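Local coordinates for protein GH127 beta-L-arabinofuranoside (Geobacillus stearothermophilus, PDB 4QK0) that probably hydrolyses beta-L-arabinofuranosides, releasing L-arabinose, as a glycoside hydrolase of family 127, at residues Q21-K24 and R25-D28; T92-P96 and E97-L101; A339-F342 and W343-R346. All coordinates share one frame; numbering follows the deposited sequence.

Interaction 1. Residues Q21-K24 and R25-D28; sequences QFWK and RYID
Phe22, Trp23 and Tyr26 gather into an aromatic cluster on the first turns of helix 22-42. Tyr26 turns its edge to one face of Phe22 in a T-shaped pair, planes 68° apart, with CE2 of Tyr26 3.8 Å from CZ of Phe22. With its CG anti to the backbone N (chi1 -169°), the Phe22 ring swings along the helix and lies beside Tyr26. Trp23 meets the same tyrosine obliquely, its CE3 4.0 Å from Tyr26 CD2; its NE1 is hydrogen-bonded to the hydroxyl of Tyr365, and Ile421 of helix 413-422 packs on Tyr26.

Among the polar contacts, a water donates to Phe22 O (2.8 Å) and accepts from Arg25 NE (2.9 Å), lying at the edge of the guanidinium. Arg25 NH1 reaches Leu374 O, and NH2 lies above one face of the Tyr26 ring, offset toward its rim. Lys24 bends at its outer torsions to bring NZ 3.5 Å from OD2 of Asp28, a long salt bridge.

Bonds from Arg25 N to Gln21 O and from Ile27 N to Trp23 O open the helix. A mainly aromatic side, its indole N-H satisfied, thus packs against the protein, while Lys24-Asp28 lies on the more exposed flank.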
# COMPACT_ATOMS: atom_id res chain seq x y z
N GLN A 21 -12.70 -29.71 23.73
CA GLN A 21 -13.28 -29.83 22.40
C GLN A 21 -12.46 -29.01 21.42
O GLN A 21 -12.06 -29.49 20.36
CB GLN A 21 -14.70 -29.28 22.39
CG GLN A 21 -15.72 -30.11 23.15
CD GLN A 21 -15.76 -31.54 22.66
OE1 GLN A 21 -15.09 -32.39 23.24
NE2 GLN A 21 -16.51 -31.82 21.59
N PHE A 22 -12.18 -27.78 21.81
CA PHE A 22 -11.58 -26.83 20.92
C PHE A 22 -10.20 -27.26 20.41
O PHE A 22 -10.02 -27.41 19.20
CB PHE A 22 -11.54 -25.45 21.64
CG PHE A 22 -11.16 -24.33 20.74
CD1 PHE A 22 -12.11 -23.73 19.91
CD2 PHE A 22 -9.84 -23.90 20.67
CE1 PHE A 22 -11.74 -22.70 19.07
CE2 PHE A 22 -9.48 -22.87 19.82
CZ PHE A 22 -10.43 -22.27 19.02
N TRP A 23 -9.21 -27.45 21.30
CA TRP A 23 -7.87 -27.84 20.84
C TRP A 23 -7.78 -29.29 20.41
O TRP A 23 -7.03 -29.63 19.50
CB TRP A 23 -6.80 -27.53 21.86
CG TRP A 23 -6.66 -26.08 22.04
CD1 TRP A 23 -7.08 -25.34 23.11
CD2 TRP A 23 -6.12 -25.16 21.11
NE1 TRP A 23 -6.82 -24.03 22.91
CE2 TRP A 23 -6.21 -23.89 21.69
CE3 TRP A 23 -5.56 -25.29 19.85
CZ2 TRP A 23 -5.78 -22.73 21.05
CZ3 TRP A 23 -5.12 -24.14 19.19
CH2 TRP A 23 -5.24 -22.87 19.79
N LYS A 24 -8.61 -30.13 20.98
CA LYS A 24 -8.59 -31.54 20.60
C LYS A 24 -8.97 -31.70 19.15
O LYS A 24 -8.30 -32.45 18.40
CB LYS A 24 -9.54 -32.36 21.46
CG LYS A 24 -9.25 -33.87 21.40
CD LYS A 24 -10.15 -34.67 22.34
CE LYS A 24 -11.56 -34.84 21.77
NZ LYS A 24 -11.61 -35.78 20.61
N ARG A 25 -10.00 -30.98 18.73
CA ARG A 25 -10.37 -30.98 17.30
C ARG A 25 -9.19 -30.57 16.40
O ARG A 25 -8.92 -31.21 15.37
CB ARG A 25 -11.61 -30.11 17.07
CG ARG A 25 -12.33 -30.39 15.75
CD ARG A 25 -13.24 -29.23 15.36
NE ARG A 25 -12.46 -28.07 15.00
CZ ARG A 25 -11.88 -27.87 13.83
NH1 ARG A 25 -11.97 -28.76 12.84
NH2 ARG A 25 -11.24 -26.73 13.61
N TYR A 26 -8.43 -29.55 16.79
CA TYR A 26 -7.29 -29.09 15.96
C TYR A 26 -6.17 -30.10 15.91
O TYR A 26 -5.54 -30.33 14.85
CB TYR A 26 -6.74 -27.74 16.48
CG TYR A 26 -7.51 -26.51 16.01
CD1 TYR A 26 -7.43 -26.09 14.69
CD2 TYR A 26 -8.26 -25.75 16.87
CE1 TYR A 26 -8.11 -24.97 14.23
CE2 TYR A 26 -8.92 -24.61 16.43
CZ TYR A 26 -8.82 -24.24 15.07
OH TYR A 26 -9.49 -23.15 14.61
N ILE A 27 -5.91 -30.73 17.04
CA ILE A 27 -4.89 -31.80 17.07
C ILE A 27 -5.27 -32.96 16.18
O ILE A 27 -4.45 -33.47 15.46
CB ILE A 27 -4.62 -32.26 18.52
CG1 ILE A 27 -4.00 -31.10 19.27
CG2 ILE A 27 -3.68 -33.46 18.55
CD1 ILE A 27 -3.36 -31.47 20.57
N ASP A 28 -6.52 -33.34 16.23
CA ASP A 28 -7.01 -34.40 15.35
C ASP A 28 -6.85 -34.05 13.90
O ASP A 28 -6.47 -34.91 13.09
CB ASP A 28 -8.48 -34.73 15.65
CG ASP A 28 -8.66 -35.40 17.04
OD1 ASP A 28 -7.66 -35.94 17.58
OD2 ASP A 28 -9.80 -35.40 17.60
O HOH W 1 -11.81 -26.47 17.29

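Interaction 2. Residues T92-P96 and E97-L101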
# COMPACT_ATOMS: atom_id res chain seq x y z
N THR A 92 1.01 -37.75 22.50
CA THR A 92 -0.40 -37.80 22.87
C THR A 92 -1.13 -38.99 22.23
O THR A 92 -2.32 -39.13 22.41
CB THR A 92 -1.16 -36.49 22.51
OG1 THR A 92 -1.21 -36.32 21.08
CG2 THR A 92 -0.50 -35.28 23.15
N LYS A 93 -0.43 -39.81 21.47
CA LYS A 93 -1.03 -41.03 20.92
C LYS A 93 0.04 -41.78 20.15
O LYS A 93 0.51 -41.32 19.09
CB LYS A 93 -2.19 -40.72 19.98
CG LYS A 93 -2.88 -41.98 19.46
CD LYS A 93 -3.92 -41.70 18.39
CE LYS A 93 -3.72 -42.77 17.27
NZ LYS A 93 -4.84 -43.75 17.17
N ARG A 94 0.46 -42.91 20.70
CA ARG A 94 1.50 -43.70 20.03
C ARG A 94 0.92 -44.26 18.73
O ARG A 94 -0.27 -44.50 18.59
CB ARG A 94 2.09 -44.81 20.93
CG ARG A 94 2.81 -44.30 22.18
CD ARG A 94 3.98 -43.33 21.90
NE ARG A 94 5.27 -43.92 21.54
CZ ARG A 94 6.36 -43.92 22.32
NH1 ARG A 94 7.50 -44.47 21.90
NH2 ARG A 94 6.31 -43.39 23.54
N ASP A 95 1.78 -44.32 17.74
CA ASP A 95 1.42 -44.79 16.43
C ASP A 95 2.69 -45.39 15.87
O ASP A 95 3.64 -44.66 15.51
CB ASP A 95 0.90 -43.65 15.53
CG ASP A 95 0.58 -44.14 14.11
OD1 ASP A 95 0.96 -45.26 13.74
OD2 ASP A 95 -0.06 -43.41 13.36
N PRO A 96 2.77 -46.72 15.90
CA PRO A 96 4.00 -47.38 15.53
C PRO A 96 4.39 -47.13 14.09
O PRO A 96 5.57 -47.13 13.79
CB PRO A 96 3.71 -48.88 15.78
CG PRO A 96 2.26 -48.97 16.15
CD PRO A 96 1.84 -47.61 16.62
N GLU A 97 3.42 -46.92 13.21
CA GLU A 97 3.74 -46.64 11.80
C GLU A 97 4.34 -45.30 11.61
O GLU A 97 5.32 -45.19 10.92
CB GLU A 97 2.55 -46.69 10.89
CG GLU A 97 2.18 -48.12 10.69
CD GLU A 97 2.10 -48.41 9.23
OE1 GLU A 97 1.22 -47.76 8.61
OE2 GLU A 97 2.92 -49.24 8.73
N LEU A 98 3.73 -44.31 12.25
CA LEU A 98 4.26 -42.96 12.22
C LEU A 98 5.65 -42.94 12.85
O LEU A 98 6.58 -42.40 12.29
CB LEU A 98 3.30 -42.03 12.97
CG LEU A 98 3.56 -40.54 12.83
CD1 LEU A 98 3.73 -40.12 11.37
CD2 LEU A 98 2.43 -39.76 13.49
N GLU A 99 5.80 -43.60 13.98
CA GLU A 99 7.09 -43.68 14.63
C GLU A 99 8.16 -44.34 13.76
O GLU A 99 9.33 -43.96 13.76
CB GLU A 99 6.94 -44.42 15.94
CG GLU A 99 8.12 -44.21 16.86
CD GLU A 99 7.79 -44.43 18.33
OE1 GLU A 99 6.61 -44.25 18.73
OE2 GLU A 99 8.74 -44.77 19.08
N LYS A 100 7.74 -45.36 13.00
CA LYS A 100 8.62 -46.06 12.07
C LYS A 100 9.06 -45.13 10.93
O LYS A 100 10.24 -45.09 10.56
CB LYS A 100 7.87 -47.31 11.54
CG LYS A 100 8.39 -47.98 10.27
CD LYS A 100 9.67 -48.76 10.53
CE LYS A 100 10.08 -49.52 9.27
NZ LYS A 100 11.53 -49.84 9.29
N LEU A 101 8.12 -44.37 10.35
CA LEU A 101 8.46 -43.39 9.32
C LEU A 101 9.53 -42.45 9.86
O LEU A 101 10.50 -42.20 9.20
CB LEU A 101 7.25 -42.57 8.91
CG LEU A 101 6.14 -43.31 8.18
CD1 LEU A 101 4.98 -42.35 7.91
CD2 LEU A 101 6.63 -43.92 6.87
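Arg94, in the short loop between helices 76-92 and 96-112, reaches forward to Glu99 in the first turn of the latter helix. Its chain bends at chi2 and chi3 and presents the guanidinium side-on: NE lies 3.1 Å from Glu99 OE1, and NH1 lies 3.1 Å from Glu99 OE2. Each carboxylate oxygen uses its syn lone pair, but the two planes are 33° apart and the N-H directions are bent, about 140° at each hydrogen, so the grip is bidentate without being flat. Glu99 OE2 is shared with Lys160, which makes a second salt bridge, and Tyr154 and Thr158 of helix 140-158 also touch this glutamate.

Asp95 is the N-cap of helix 96-112. A chi1 of 177° turns the carboxylate away from its own N and brings OD1 forward to the N-H groups that begin the helix, where it accepts two weak bonds, from Glu97 N at 3.0 Å and from Leu98 N at 3.3 Å. The carboxylate carbon also rests 3.6 Å from Leu98 CB. The main-chain oxygen of Asp95 takes Glu99 N at 2.9 Å, an early helical bond.

Pro96 opens the helix, and its O receives Lys100 N at 2.9 Å from above the carbonyl plane.

Replacing Glu99 by an alanine would probably leave Arg94 and Lys160 without their shared carboxylate and free the guanidinium to turn. The negative Asp95 side chain at the helix start is likely to interact favourably with the helix dipole, while one buried carboxylate between two cations ties the loop to helix 96-112.

Interaction 3. Residues A339-F342 and W343-R346; sequences ALVF and WTRR
Leu340 and Trp343 meet on one side of helix 334-350, part of the (alpha/alpha)6 barrel of GH127 catalytic domains, built of helical hairpins. This is the tightly packed side. CD1 of Leu340 comes 3.8 Å from CE3 of Trp343, approaching the indole obliquely. The indole owes its place to chi1 (-174°), which sets CG opposite the backbone N and sends the ring back alongside the preceding turn. Trp296 meets the indole edge-to-face, and Leu270 and Thr274 of helix 266-283 also touch Trp343. Toward helix 354-365, Leu340 packs on Val359 and Thr344 on Met360, so helices 266-283, 286-302 and 354-365 close round this side. Arg346 is buried here too, its guanidinium held by salt bridges from NH1 to Glu349 and Glu203.

The other side is looser and partly exposed. Phe342 directs its ring to Arg419 and Tyr427; Arg345, its chain extended from CG to NE, reaches Tyr427 in a cation-pi contact.

Main-chain bonds run through both sides: Trp343 N to Ala339 O and Thr344 N to Leu340 O, each 3.0 Å. The next, Arg345 N to Val341 O, is longer at 3.2 Å, and the one after it is weak, with Arg346 N 3.4 Å from Phe342 O.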
# COMPACT_ATOMS: atom_id res chain seq x y z
N ALA A 339 5.74 -17.54 16.17
CA ALA A 339 6.99 -17.14 16.85
C ALA A 339 6.70 -16.26 18.07
O ALA A 339 7.40 -16.34 19.08
CB ALA A 339 7.88 -16.39 15.91
N LEU A 340 5.64 -15.46 18.01
CA LEU A 340 5.29 -14.66 19.17
C LEU A 340 4.89 -15.57 20.32
O LEU A 340 5.22 -15.34 21.47
CB LEU A 340 4.20 -13.70 18.82
CG LEU A 340 3.58 -12.80 19.88
CD1 LEU A 340 4.65 -11.94 20.56
CD2 LEU A 340 2.52 -11.93 19.24
N VAL A 341 4.17 -16.63 20.02
CA VAL A 341 3.81 -17.56 21.06
C VAL A 341 5.07 -18.14 21.75
O VAL A 341 5.13 -18.21 22.98
CB VAL A 341 2.95 -18.70 20.52
CG1 VAL A 341 2.73 -19.77 21.60
CG2 VAL A 341 1.60 -18.15 20.04
N PHE A 342 6.05 -18.56 20.95
CA PHE A 342 7.30 -19.09 21.50
C PHE A 342 7.95 -18.05 22.42
O PHE A 342 8.44 -18.39 23.50
CB PHE A 342 8.33 -19.48 20.45
CG PHE A 342 7.88 -20.53 19.46
CD1 PHE A 342 6.96 -21.52 19.80
CD2 PHE A 342 8.40 -20.54 18.17
CE1 PHE A 342 6.57 -22.49 18.86
CE2 PHE A 342 8.02 -21.52 17.23
CZ PHE A 342 7.11 -22.50 17.59
N TRP A 343 7.99 -16.81 21.98
CA TRP A 343 8.60 -15.74 22.75
C TRP A 343 7.91 -15.59 24.08
O TRP A 343 8.58 -15.53 25.12
CB TRP A 343 8.51 -14.46 21.99
CG TRP A 343 9.23 -13.34 22.62
CD1 TRP A 343 10.25 -13.41 23.52
CD2 TRP A 343 9.06 -11.94 22.33
NE1 TRP A 343 10.71 -12.16 23.81
CE2 TRP A 343 10.01 -11.24 23.09
CE3 TRP A 343 8.22 -11.23 21.47
CZ2 TRP A 343 10.13 -9.82 23.05
CZ3 TRP A 343 8.33 -9.83 21.43
CH2 TRP A 343 9.28 -9.14 22.21
N THR A 344 6.58 -15.60 24.09
CA THR A 344 5.85 -15.38 25.32
C THR A 344 6.20 -16.44 26.36
O THR A 344 6.26 -16.17 27.55
CB THR A 344 4.32 -15.38 25.12
OG1 THR A 344 3.91 -16.63 24.54
CG2 THR A 344 3.90 -14.24 24.19
N ARG A 345 6.37 -17.66 25.92
CA ARG A 345 6.69 -18.71 26.83
C ARG A 345 8.02 -18.46 27.55
O ARG A 345 8.11 -18.72 28.70
CB ARG A 345 6.70 -20.05 26.11
CG ARG A 345 6.59 -21.24 27.05
CD ARG A 345 6.81 -22.49 26.24
NE ARG A 345 7.05 -23.66 27.04
CZ ARG A 345 7.36 -24.85 26.53
NH1 ARG A 345 7.44 -25.02 25.21
NH2 ARG A 345 7.57 -25.87 27.33
N ARG A 346 9.05 -17.99 26.84
CA ARG A 346 10.30 -17.64 27.47
C ARG A 346 10.17 -16.41 28.34
O ARG A 346 10.89 -16.28 29.36
CB ARG A 346 11.40 -17.40 26.45
CG ARG A 346 11.78 -18.65 25.69
CD ARG A 346 12.33 -19.73 26.60
NE ARG A 346 13.06 -20.77 25.89
CZ ARG A 346 13.67 -21.80 26.47
NH1 ARG A 346 13.64 -21.93 27.79
NH2 ARG A 346 14.29 -22.74 25.73

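In the fold
All three contacts are local, lying in or at the start of separate helices of the GH127 catalytic domain, and they follow one another in series along the chain. The centres of interactions 1 and 2 are about 19 Å apart, their nearest atoms about 5 Å without touching; helix 22-42 joins their surroundings, since its Arg31 hydrogen-bonds Thr92 OG1 and its Trp39 packs on Leu101. Interactions 1 and 3 have centres about 21 Å apart and share helix 413-422 as a neighbour, through Ile421 for interaction 1 and Leu420 and Arg419 for interaction 3. Interaction 3 is the most central, about 7 Å from the chain's centre, against about 25 Å for interaction 2 at the surface.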